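Local atomic coordinates of oxidoreductase (PDB entry 1ZH8), a protein that probably acts as an NADP-dependent dehydrogenase of the GFO/IDH/MocA family, holding its dinucleotide cofactor in a Rossmann-type domain. Residues I110-I115 against Y137-F142; H144-W149 against M283-E288; W216-A221 against S235-F240. All coordinates share one frame; numbering follows the deposited sequence.

Of the three contacts, one builds the cofactor-binding sheet, one ties the helix following it to the edge of the second sheet, and one forms a hairpin within that second sheet. Contact 1 pairs two strands of the Rossmann sheet and contributes E112, K113, P114 and N141 to the NADP pocket. Contact 2 follows in the chain, its centre about 19 Å from that of contact 1, and the two meet where F142 CD2 comes within 3.3 Å of F148 CE2; the side chain of its P146 lies about 13 Å from the cofactor. Contact 3 is centred about 24 Å from contact 1 and 27 Å from contact 2. Contacts 2 and 3 reach the same large sheet without touching each other.

Contact 1 of 3, residues I110-I115 against Y137-F142; sequences ICEKPI and YIAENF. With NAP (NADP nicotinamide-adenine-dinucleotide phosphate), chain D.
I110 and C111 pair in parallel with Y137 and I138 in a beta-alpha-beta crossover of the Rossmann fold, whose connecting helix is 119-131. C111 provides both firm rungs: its N donates to Y137 O at 2.8 Å, and its O receives A139 N at 2.7 Å. I110 and Y137 point the same way side by side, with I110 CD1 3.9 Å from Y137 CD1, while I110 CG1 rests on A139 CB. On the other face, I138 swings CG1 beside its own N (chi1 -48°), where it crosses I115 CG1 at 4.0 Å.

Toward their C-terminal ends the two segments converge on the nicotinamide end of NADP, as expected for the glutamate-lysine-proline signature of this family. The carboxamide nitrogen N7N is gripped by two acceptors, E112 OE1 at 3.2 Å in an almost straight bond (171°) and N141 OD1 at 2.9 Å, which together should fix the rotation of the amide. H34 holds the second oxygen of E112. K113 has a tightly folded side chain, bent at chi2 and chi3, that carries CG past A139 O and brings NZ back to the ribose hydroxyl O2D; that hydroxyl donates to K113 O at 2.6 Å. NZ also forms a salt bridge with D198. A cis peptide links K113 to P114, and A139 is the centre of an inverse gamma turn in segment 137-142. Just after it, E140 OE2 accepts F142 N through its anti lone pair and is shared with H202.

Strand 136-139 is the outermost of this parallel sheet within the chain. Helix 290-303 covers the face bearing I110 and A139, helix 313-329 packs on I138 and I115, and helix 195-211 approaches K113, E140 and N141.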
loop_
_atom_site.group_PDB
_atom_site.type_symbol
_atom_site.label_atom_id
_atom_site.label_comp_id
_atom_site.label_asym_id
_atom_site.label_seq_id
_atom_site.Cartn_x
_atom_site.Cartn_y
_atom_site.Cartn_z
ATOM N N ILE A 110 32.138 16.225 0.582
ATOM C CA ILE A 110 31.102 15.356 0.068
ATOM C C ILE A 110 30.892 14.193 1.037
ATOM O O ILE A 110 31.828 13.507 1.425
ATOM C CB ILE A 110 31.360 14.881 -1.383
ATOM C CG1 ILE A 110 30.217 13.970 -1.857
ATOM C CG2 ILE A 110 32.736 14.217 -1.522
ATOM C CD1 ILE A 110 30.159 13.796 -3.399
ATOM N N CYS A 111 29.652 13.989 1.444
ATOM C CA CYS A 111 29.363 13.060 2.506
ATOM C C CYS A 111 28.208 12.183 2.128
ATOM O O CYS A 111 27.214 12.642 1.560
ATOM C CB CYS A 111 29.046 13.823 3.793
ATOM S SG CYS A 111 28.723 12.767 5.223
ATOM N N GLU A 112 28.345 10.913 2.459
ATOM C CA GLU A 112 27.349 9.916 2.123
ATOM C C GLU A 112 26.044 10.115 2.881
ATOM O O GLU A 112 26.023 10.688 3.972
ATOM C CB GLU A 112 27.898 8.496 2.355
ATOM C CG GLU A 112 28.555 7.895 1.133
ATOM C CD GLU A 112 27.549 7.616 0.017
ATOM O OE1 GLU A 112 26.324 7.740 0.257
ATOM O OE2 GLU A 112 27.975 7.305 -1.110
ATOM N N LYS A 113 24.961 9.637 2.278
ATOM C CA LYS A 113 23.680 9.566 2.955
ATOM C C LYS A 113 23.762 8.453 3.993
ATOM O O LYS A 113 24.648 7.607 3.905
ATOM C CB LYS A 113 22.559 9.267 1.942
ATOM C CG LYS A 113 22.905 8.272 0.810
ATOM C CD LYS A 113 23.323 6.862 1.298
ATOM C CE LYS A 113 22.190 6.148 1.996
ATOM N NZ LYS A 113 22.607 4.897 2.641
ATOM N N PRO A 114 22.860 8.448 4.990
ATOM C CA PRO A 114 21.916 9.527 5.343
ATOM C C PRO A 114 22.663 10.759 5.839
ATOM O O PRO A 114 23.792 10.625 6.340
ATOM C CB PRO A 114 21.083 8.914 6.481
ATOM C CG PRO A 114 21.321 7.375 6.356
ATOM C CD PRO A 114 22.709 7.256 5.848
ATOM N N ILE A 115 22.046 11.940 5.706
ATOM C CA ILE A 115 22.635 13.155 6.221
ATOM C C ILE A 115 23.163 12.970 7.661
ATOM O O ILE A 115 24.287 13.373 7.953
ATOM C CB ILE A 115 21.684 14.367 6.100
ATOM C CG1 ILE A 115 22.414 15.667 6.458
ATOM C CG2 ILE A 115 20.435 14.185 6.948
ATOM C CD1 ILE A 115 21.513 16.915 6.479
ATOM N N TYR A 137 28.023 18.704 0.548
ATOM C CA TYR A 137 27.293 17.978 -0.454
ATOM C C TYR A 137 26.959 16.603 0.118
ATOM O O TYR A 137 27.869 15.827 0.385
ATOM C CB TYR A 137 28.158 17.864 -1.701
ATOM C CG TYR A 137 27.413 17.373 -2.913
ATOM C CD1 TYR A 137 27.007 16.034 -3.021
ATOM C CD2 TYR A 137 27.125 18.234 -3.961
ATOM C CE1 TYR A 137 26.317 15.576 -4.142
ATOM C CE2 TYR A 137 26.450 17.784 -5.089
ATOM C CZ TYR A 137 26.051 16.455 -5.167
ATOM O OH TYR A 137 25.377 16.022 -6.274
ATOM N N ILE A 138 25.669 16.316 0.347
ATOM C CA ILE A 138 25.257 14.981 0.799
ATOM C C ILE A 138 24.930 14.152 -0.422
ATOM O O ILE A 138 24.039 14.508 -1.213
ATOM C CB ILE A 138 24.023 14.962 1.718
ATOM C CG1 ILE A 138 24.142 15.994 2.844
ATOM C CG2 ILE A 138 23.837 13.526 2.288
ATOM C CD1 ILE A 138 25.420 15.847 3.750
ATOM N N ALA A 139 25.657 13.052 -0.555
ATOM C CA ALA A 139 25.728 12.299 -1.801
ATOM C C ALA A 139 24.579 11.303 -1.872
ATOM O O ALA A 139 24.715 10.104 -1.511
ATOM C CB ALA A 139 27.105 11.589 -1.921
ATOM N N GLU A 140 23.438 11.814 -2.311
ATOM C CA GLU A 140 22.253 11.010 -2.436
ATOM C C GLU A 140 22.192 10.632 -3.882
ATOM O O GLU A 140 21.711 11.405 -4.722
ATOM C CB GLU A 140 21.020 11.802 -2.003
ATOM C CG GLU A 140 19.705 11.092 -2.289
ATOM C CD GLU A 140 19.742 9.616 -1.905
ATOM O OE1 GLU A 140 19.615 9.312 -0.700
ATOM O OE2 GLU A 140 19.918 8.767 -2.814
ATOM N N ASN A 141 22.724 9.462 -4.197
ATOM C CA ASN A 141 22.895 9.106 -5.606
ATOM C C ASN A 141 21.569 8.857 -6.352
ATOM O O ASN A 141 21.497 9.058 -7.561
ATOM C CB ASN A 141 23.862 7.937 -5.769
ATOM C CG ASN A 141 23.357 6.697 -5.096
ATOM O OD1 ASN A 141 23.215 6.654 -3.869
ATOM N ND2 ASN A 141 23.027 5.708 -5.882
ATOM N N PHE A 142 20.511 8.475 -5.643
ATOM C CA PHE A 142 19.179 8.335 -6.279
ATOM C C PHE A 142 18.668 9.619 -6.954
ATOM O O PHE A 142 17.822 9.549 -7.837
ATOM C CB PHE A 142 18.125 7.778 -5.300
ATOM C CG PHE A 142 18.095 6.255 -5.212
ATOM C CD1 PHE A 142 19.278 5.510 -5.119
ATOM C CD2 PHE A 142 16.869 5.573 -5.216
ATOM C CE1 PHE A 142 19.250 4.089 -5.046
ATOM C CE2 PHE A 142 16.818 4.155 -5.153
ATOM C CZ PHE A 142 18.018 3.413 -5.062
HETATM P PA NAP D . 31.701 0.321 6.094
HETATM O O1A NAP D . 32.160 -0.741 5.162
HETATM O O2A NAP D . 31.625 -0.119 7.497
HETATM O O5B NAP D . 32.638 1.605 5.890
HETATM C C5B NAP D . 32.898 2.476 6.966
HETATM C C4B NAP D . 34.383 2.787 6.966
HETATM O O4B NAP D . 34.665 3.833 7.886
HETATM C C3B NAP D . 35.216 1.589 7.406
HETATM O O3B NAP D . 36.383 1.653 6.639
HETATM C C2B NAP D . 35.497 1.934 8.858
HETATM O O2B NAP D . 36.521 1.319 9.632
HETATM C C1B NAP D . 35.730 3.424 8.731
HETATM N N9A NAP D . 35.656 4.081 10.034
HETATM C C8A NAP D . 34.878 3.735 11.117
HETATM N N7A NAP D . 35.114 4.628 12.104
HETATM C C5A NAP D . 36.032 5.527 11.662
HETATM C C6A NAP D . 36.635 6.635 12.243
HETATM N N6A NAP D . 36.356 6.981 13.488
HETATM N N1A NAP D . 37.532 7.384 11.527
HETATM C C2A NAP D . 37.846 7.021 10.239
HETATM N N3A NAP D . 37.262 5.924 9.660
HETATM C C4A NAP D . 36.370 5.194 10.360
HETATM O O3 NAP D . 30.243 0.800 5.647
HETATM P PN NAP D . 29.883 1.354 4.182
HETATM O O1N NAP D . 31.073 1.667 3.327
HETATM O O2N NAP D . 28.833 0.426 3.787
HETATM O O5D NAP D . 29.164 2.769 4.462
HETATM C C5D NAP D . 29.857 3.982 4.695
HETATM C C4D NAP D . 28.960 5.148 4.282
HETATM O O4D NAP D . 28.587 4.977 2.920
HETATM C C3D NAP D . 27.662 5.162 5.095
HETATM O O3D NAP D . 27.305 6.479 5.444
HETATM C C2D NAP D . 26.616 4.589 4.169
HETATM O O2D NAP D . 25.325 5.106 4.417
HETATM C C1D NAP D . 27.168 4.981 2.806
HETATM N N1N NAP D . 26.708 4.056 1.774
HETATM C C2N NAP D . 26.002 4.567 0.723
HETATM C C3N NAP D . 25.527 3.729 -0.291
HETATM C C7N NAP D . 24.948 4.312 -1.557
HETATM O O7N NAP D . 24.464 3.393 -2.507
HETATM N N7N NAP D . 24.904 5.642 -1.769
HETATM C C4N NAP D . 25.790 2.354 -0.220
HETATM C C5N NAP D . 26.527 1.840 0.855
HETATM C C6N NAP D . 26.983 2.706 1.853
HETATM P P2B NAP D . 37.825 0.461 9.234
HETATM O O1X NAP D . 39.001 1.358 8.913
HETATM O O2X NAP D . 37.559 -0.413 8.030
HETATM O O3X NAP D . 38.106 -0.369 10.468
#

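Contact 2 of 3, residues H144-W149 against M283-E288. With EDO (1,2-ethanediol), chain E.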
loop_
_atom_site.group_PDB
_atom_site.type_symbol
_atom_site.label_atom_id
_atom_site.label_comp_id
_atom_site.label_asym_id
_atom_site.label_seq_id
_atom_site.Cartn_x
_atom_site.Cartn_y
_atom_site.Cartn_z
ATOM N N HIS A 144 20.339 11.150 -8.958
ATOM C CA HIS A 144 21.092 11.217 -10.195
ATOM C C HIS A 144 20.825 9.999 -11.046
ATOM O O HIS A 144 21.581 9.752 -11.983
ATOM C CB HIS A 144 22.587 11.299 -9.892
ATOM C CG HIS A 144 22.970 12.461 -9.032
ATOM N ND1 HIS A 144 23.443 13.648 -9.553
ATOM C CD2 HIS A 144 22.968 12.615 -7.689
ATOM C CE1 HIS A 144 23.713 14.484 -8.568
ATOM N NE2 HIS A 144 23.441 13.879 -7.426
ATOM N N VAL A 145 19.771 9.240 -10.713
ATOM C CA VAL A 145 19.457 8.006 -11.434
ATOM C C VAL A 145 18.546 8.341 -12.642
ATOM O O VAL A 145 17.468 8.892 -12.467
ATOM C CB VAL A 145 18.865 6.904 -10.469
ATOM C CG1 VAL A 145 18.324 5.691 -11.237
ATOM C CG2 VAL A 145 19.919 6.433 -9.403
ATOM N N PRO A 146 18.986 8.048 -13.873
ATOM C CA PRO A 146 18.208 8.563 -15.027
ATOM C C PRO A 146 16.751 8.086 -15.114
ATOM O O PRO A 146 15.885 8.861 -15.519
ATOM C CB PRO A 146 19.013 8.106 -16.247
ATOM C CG PRO A 146 19.919 7.015 -15.735
ATOM C CD PRO A 146 20.191 7.309 -14.292
ATOM N N ALA A 147 16.478 6.848 -14.701
ATOM C CA ALA A 147 15.122 6.306 -14.706
ATOM C C ALA A 147 14.170 7.203 -13.947
ATOM O O ALA A 147 13.017 7.391 -14.368
ATOM C CB ALA A 147 15.095 4.908 -14.109
ATOM N N PHE A 148 14.640 7.741 -12.823
ATOM C CA PHE A 148 13.800 8.611 -11.991
ATOM C C PHE A 148 13.583 9.965 -12.674
ATOM O O PHE A 148 12.465 10.482 -12.678
ATOM C CB PHE A 148 14.359 8.776 -10.562
ATOM C CG PHE A 148 14.555 7.469 -9.827
ATOM C CD1 PHE A 148 13.623 6.441 -9.936
ATOM C CD2 PHE A 148 15.666 7.271 -9.029
ATOM C CE1 PHE A 148 13.797 5.250 -9.267
ATOM C CE2 PHE A 148 15.853 6.060 -8.352
ATOM C CZ PHE A 148 14.917 5.058 -8.469
ATOM N N TRP A 149 14.632 10.510 -13.284
ATOM C CA TRP A 149 14.471 11.729 -14.075
ATOM C C TRP A 149 13.475 11.531 -15.213
ATOM O O TRP A 149 12.591 12.374 -15.403
ATOM C CB TRP A 149 15.811 12.286 -14.574
ATOM C CG TRP A 149 16.514 12.975 -13.459
ATOM C CD1 TRP A 149 17.404 12.413 -12.566
ATOM C CD2 TRP A 149 16.338 14.336 -13.043
ATOM N NE1 TRP A 149 17.806 13.347 -11.642
ATOM C CE2 TRP A 149 17.176 14.537 -11.908
ATOM C CE3 TRP A 149 15.574 15.413 -13.526
ATOM C CZ2 TRP A 149 17.276 15.774 -11.261
ATOM C CZ3 TRP A 149 15.668 16.642 -12.882
ATOM C CH2 TRP A 149 16.518 16.814 -11.757
HETATM N N MSE A 283 10.103 2.135 -22.943
HETATM C CA MSE A 283 11.229 3.014 -23.252
HETATM C C MSE A 283 12.431 2.584 -22.413
HETATM O O MSE A 283 12.403 2.688 -21.177
HETATM C CB MSE A 283 10.886 4.481 -22.973
HETATM C CG MSE A 283 9.750 5.070 -23.812
HETATM SE SE MSE A 283 8.687 6.357 -22.747
HETATM C CE MSE A 283 7.724 5.118 -21.650
ATOM N N LYS A 284 13.473 2.088 -23.078
ATOM C CA LYS A 284 14.699 1.721 -22.377
ATOM C C LYS A 284 15.368 2.976 -21.853
ATOM O O LYS A 284 15.434 3.982 -22.543
ATOM C CB LYS A 284 15.648 0.904 -23.261
ATOM C CG LYS A 284 15.154 -0.537 -23.509
ATOM C CD LYS A 284 16.034 -1.308 -24.512
ATOM N N VAL A 285 15.807 2.932 -20.608
ATOM C CA VAL A 285 16.584 4.019 -20.041
ATOM C C VAL A 285 18.074 3.698 -20.223
ATOM O O VAL A 285 18.545 2.684 -19.708
ATOM C CB VAL A 285 16.263 4.229 -18.547
ATOM C CG1 VAL A 285 17.054 5.388 -18.002
ATOM C CG2 VAL A 285 14.790 4.478 -18.347
ATOM N N PRO A 286 18.813 4.548 -20.971
ATOM C CA PRO A 286 20.253 4.297 -21.143
ATOM C C PRO A 286 20.914 4.352 -19.779
ATOM O O PRO A 286 20.649 5.278 -18.983
ATOM C CB PRO A 286 20.734 5.471 -22.004
ATOM C CG PRO A 286 19.493 6.059 -22.618
ATOM C CD PRO A 286 18.369 5.776 -21.660
ATOM N N GLN A 287 21.743 3.350 -19.504
ATOM C CA GLN A 287 22.339 3.183 -18.184
ATOM C C GLN A 287 23.442 4.192 -17.864
ATOM O O GLN A 287 24.147 4.644 -18.760
ATOM C CB GLN A 287 22.824 1.741 -17.992
ATOM C CG GLN A 287 21.677 0.781 -17.676
ATOM C CD GLN A 287 20.668 1.364 -16.674
ATOM O OE1 GLN A 287 21.027 1.778 -15.555
ATOM N NE2 GLN A 287 19.405 1.409 -17.080
ATOM N N GLU A 288 23.562 4.547 -16.582
ATOM C CA GLU A 288 24.578 5.501 -16.122
ATOM C C GLU A 288 25.063 5.191 -14.718
ATOM O O GLU A 288 24.373 4.556 -13.942
ATOM C CB GLU A 288 24.019 6.916 -16.132
ATOM C CG GLU A 288 23.643 7.427 -17.489
ATOM C CD GLU A 288 23.598 8.924 -17.522
ATOM O OE1 GLU A 288 24.671 9.555 -17.356
ATOM O OE2 GLU A 288 22.489 9.463 -17.716
HETATM C C1 EDO E . 21.825 15.971 -13.080
HETATM O O1 EDO E . 22.602 14.897 -12.510
HETATM C C2 EDO E . 20.704 15.389 -13.941
HETATM O O2 EDO E . 19.791 16.433 -14.309
#
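With chi1 at -178°, V285 sets CG1 opposite its own backbone N and presents that methyl to P146 and A147, while CG2, beside the N, is the branch nearest to A147 CB. E288 turns CG away from its carbonyl carbon (chi1 -63°) and runs out extended, which lays its side chain along the P146 ring. The touch is small, burying 200 Å² in all, and mainly van der Waals. V285 CG1 lies 3.8 Å from P146 CB and 3.7 Å from A147 N, the valine and proline side chains crossing at a slant. P146 CG meets P286 O at 3.8 Å, and E288 OE2 stands 4.0 Å from P146 CB, so the pyrrolidine ring is approached by a methyl, a carbonyl oxygen and a carboxylate.

Here the first turn of helix 146-156, for which V145 occupies the N-cap position, packs against the chain leaving strand 281-284, an outermost strand of the mixed C-terminal sheet within this chain. The link is thus between the helix that follows the Rossmann strand 136-139 and the edge of the second domain. V285 is tied to that edge by backbone bonding with D274 and by packing on I276, and E288 has a long, weak ion pair with K293 of helix 290-303.

Close by, an ethanediol molecule, probably from the crystallisation liquor, spans two residues of the first segment. Its O1 lies near the H144 ring plane, with a weak hydrogen bond to H144 ND1 of 3.3 Å. Its O2 sits over the centre of one face of the W149 ring, whose NE1 bonds to R143 O.

Contact 3 of 3, residues W216-A221 against S235-F240; sequences WISAVA and SSIFEF
W216 lays its indole across the partner strand, with E239 N about 4.2 Å above the ring centre and F238 CA nearer the rim on the same face. Its chi1 of 64° wedges CG between the backbone N and the carbonyl carbon, and the ring comes to lie over the backbone of F238 and E239. E239 reaches back fully extended, and OE1 takes the indole NE1 at 2.8 Å through its anti lone pair. The ring and carboxylate planes stand nearly perpendicular (89°), and OE1 is 19° out of the indole plane. The other carboxylate oxygen, OE2, is salt-bridged to K222 of the second subunit, while K333 makes a cation-pi contact with W216.

Both segments belong to an antiparallel hairpin of the C-terminal GFO/IDH/MocA domain, and the sodium-site residues D223, S225, L228, G230 and D232 lie in the connection between its strands. S218 and I237 form a hydrogen-bonded pair through two backbone bonds, S218 N to I237 O and I237 N to S218 O, each 2.9 Å. V220 and S235 repeat the pattern. The intervening pairs are non-hydrogen-bonded: A219 CB meets S236 CB at 3.5 Å, and I217 CG2 lies equally close to F238 CB, the two side chains crossing at an angle.

The face of W216, S218, V220, S235, I237 and E239 takes part in the dimer interface, where I237 packs on I237 and S218 bonds to S218 of the second subunit. On the reverse face, helix 313-329 covers I217 and A219, its F322 meeting the F238 ring edge-to-face, and M207 of helix 195-211 also packs on F238.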
loop_
_atom_site.group_PDB
_atom_site.type_symbol
_atom_site.label_atom_id
_atom_site.label_comp_id
_atom_site.label_asym_id
_atom_site.label_seq_id
_atom_site.Cartn_x
_atom_site.Cartn_y
_atom_site.Cartn_z
ATOM N N TRP A 216 1.938 14.289 4.667
ATOM C CA TRP A 216 1.737 13.469 5.846
ATOM C C TRP A 216 1.942 12.014 5.489
ATOM O O TRP A 216 1.730 11.618 4.335
ATOM C CB TRP A 216 0.342 13.693 6.464
ATOM C CG TRP A 216 -0.799 13.286 5.577
ATOM C CD1 TRP A 216 -1.555 14.108 4.790
ATOM C CD2 TRP A 216 -1.330 11.954 5.389
ATOM N NE1 TRP A 216 -2.521 13.378 4.125
ATOM C CE2 TRP A 216 -2.396 12.055 4.468
ATOM C CE3 TRP A 216 -1.008 10.691 5.912
ATOM C CZ2 TRP A 216 -3.132 10.937 4.048
ATOM C CZ3 TRP A 216 -1.747 9.580 5.487
ATOM C CH2 TRP A 216 -2.792 9.717 4.573
ATOM N N ILE A 217 2.332 11.236 6.493
ATOM C CA ILE A 217 2.485 9.803 6.365
ATOM C C ILE A 217 1.801 9.129 7.525
ATOM O O ILE A 217 1.576 9.748 8.566
ATOM C CB ILE A 217 3.958 9.388 6.387
ATOM C CG1 ILE A 217 4.606 9.821 7.701
ATOM C CG2 ILE A 217 4.702 10.049 5.274
ATOM C CD1 ILE A 217 4.427 8.858 8.855
ATOM N N SER A 218 1.513 7.843 7.345
ATOM C CA SER A 218 0.997 6.984 8.396
ATOM C C SER A 218 1.649 5.646 8.086
ATOM O O SER A 218 1.537 5.157 6.973
ATOM C CB SER A 218 -0.531 6.916 8.285
ATOM O OG SER A 218 -1.096 5.910 9.115
ATOM N N ALA A 219 2.365 5.051 9.026
ATOM C CA ALA A 219 3.170 3.887 8.682
ATOM C C ALA A 219 3.317 2.918 9.822
ATOM O O ALA A 219 3.203 3.293 10.989
ATOM C CB ALA A 219 4.559 4.334 8.193
ATOM N N VAL A 220 3.605 1.667 9.489
ATOM C CA VAL A 220 3.889 0.666 10.515
ATOM C C VAL A 220 5.253 0.002 10.233
ATOM O O VAL A 220 5.485 -0.529 9.147
ATOM C CB VAL A 220 2.709 -0.345 10.655
ATOM C CG1 VAL A 220 2.363 -0.936 9.322
ATOM C CG2 VAL A 220 3.023 -1.450 11.645
ATOM N N ALA A 221 6.154 0.082 11.211
ATOM C CA ALA A 221 7.519 -0.435 11.101
ATOM C C ALA A 221 7.705 -1.625 12.022
ATOM O O ALA A 221 7.304 -1.574 13.184
ATOM C CB ALA A 221 8.495 0.630 11.455
ATOM N N SER A 235 5.669 -0.472 6.174
ATOM C CA SER A 235 4.567 -0.220 5.233
ATOM C C SER A 235 3.910 1.120 5.554
ATOM O O SER A 235 3.622 1.421 6.728
ATOM C CB SER A 235 3.540 -1.341 5.273
ATOM O OG SER A 235 2.717 -1.303 4.124
ATOM N N SER A 236 3.657 1.914 4.520
ATOM C CA SER A 236 3.215 3.292 4.706
ATOM C C SER A 236 2.222 3.772 3.660
ATOM O O SER A 236 2.263 3.342 2.510
ATOM C CB SER A 236 4.423 4.223 4.673
ATOM O OG SER A 236 4.995 4.219 3.390
ATOM N N ILE A 237 1.328 4.665 4.073
ATOM C CA ILE A 237 0.593 5.507 3.123
ATOM C C ILE A 237 0.933 6.943 3.408
ATOM O O ILE A 237 1.259 7.325 4.544
ATOM C CB ILE A 237 -0.937 5.389 3.222
ATOM C CG1 ILE A 237 -1.370 5.294 4.671
ATOM C CG2 ILE A 237 -1.446 4.188 2.443
ATOM C CD1 ILE A 237 -2.832 5.530 4.836
ATOM N N PHE A 238 0.819 7.754 2.383
ATOM C CA PHE A 238 1.109 9.158 2.537
ATOM C C PHE A 238 0.419 9.915 1.407
ATOM O O PHE A 238 -0.116 9.326 0.470
ATOM C CB PHE A 238 2.633 9.408 2.536
ATOM C CG PHE A 238 3.367 8.694 1.428
ATOM C CD1 PHE A 238 3.691 7.324 1.547
ATOM C CD2 PHE A 238 3.732 9.369 0.272
ATOM C CE1 PHE A 238 4.373 6.641 0.551
ATOM C CE2 PHE A 238 4.430 8.692 -0.751
ATOM C CZ PHE A 238 4.757 7.328 -0.608
ATOM N N GLU A 239 0.425 11.230 1.509
ATOM C CA GLU A 239 -0.146 12.052 0.473
ATOM C C GLU A 239 0.898 13.112 0.147
ATOM O O GLU A 239 1.517 13.684 1.035
ATOM C CB GLU A 239 -1.464 12.648 0.966
ATOM C CG GLU A 239 -2.225 13.465 -0.043
ATOM C CD GLU A 239 -3.600 13.916 0.471
ATOM O OE1 GLU A 239 -3.872 13.813 1.688
ATOM O OE2 GLU A 239 -4.413 14.381 -0.355
ATOM N N PHE A 240 1.148 13.324 -1.133
ATOM C CA PHE A 240 2.000 14.424 -1.537
ATOM C C PHE A 240 1.216 15.739 -1.402
ATOM O O PHE A 240 -0.029 15.734 -1.379
ATOM C CB PHE A 240 2.458 14.220 -2.977
ATOM C CG PHE A 240 3.398 13.062 -3.164
ATOM C CD1 PHE A 240 2.907 11.779 -3.445
ATOM C CD2 PHE A 240 4.774 13.259 -3.106
ATOM C CE1 PHE A 240 3.775 10.710 -3.649
ATOM C CE2 PHE A 240 5.657 12.186 -3.277
ATOM C CZ PHE A 240 5.162 10.916 -3.550
#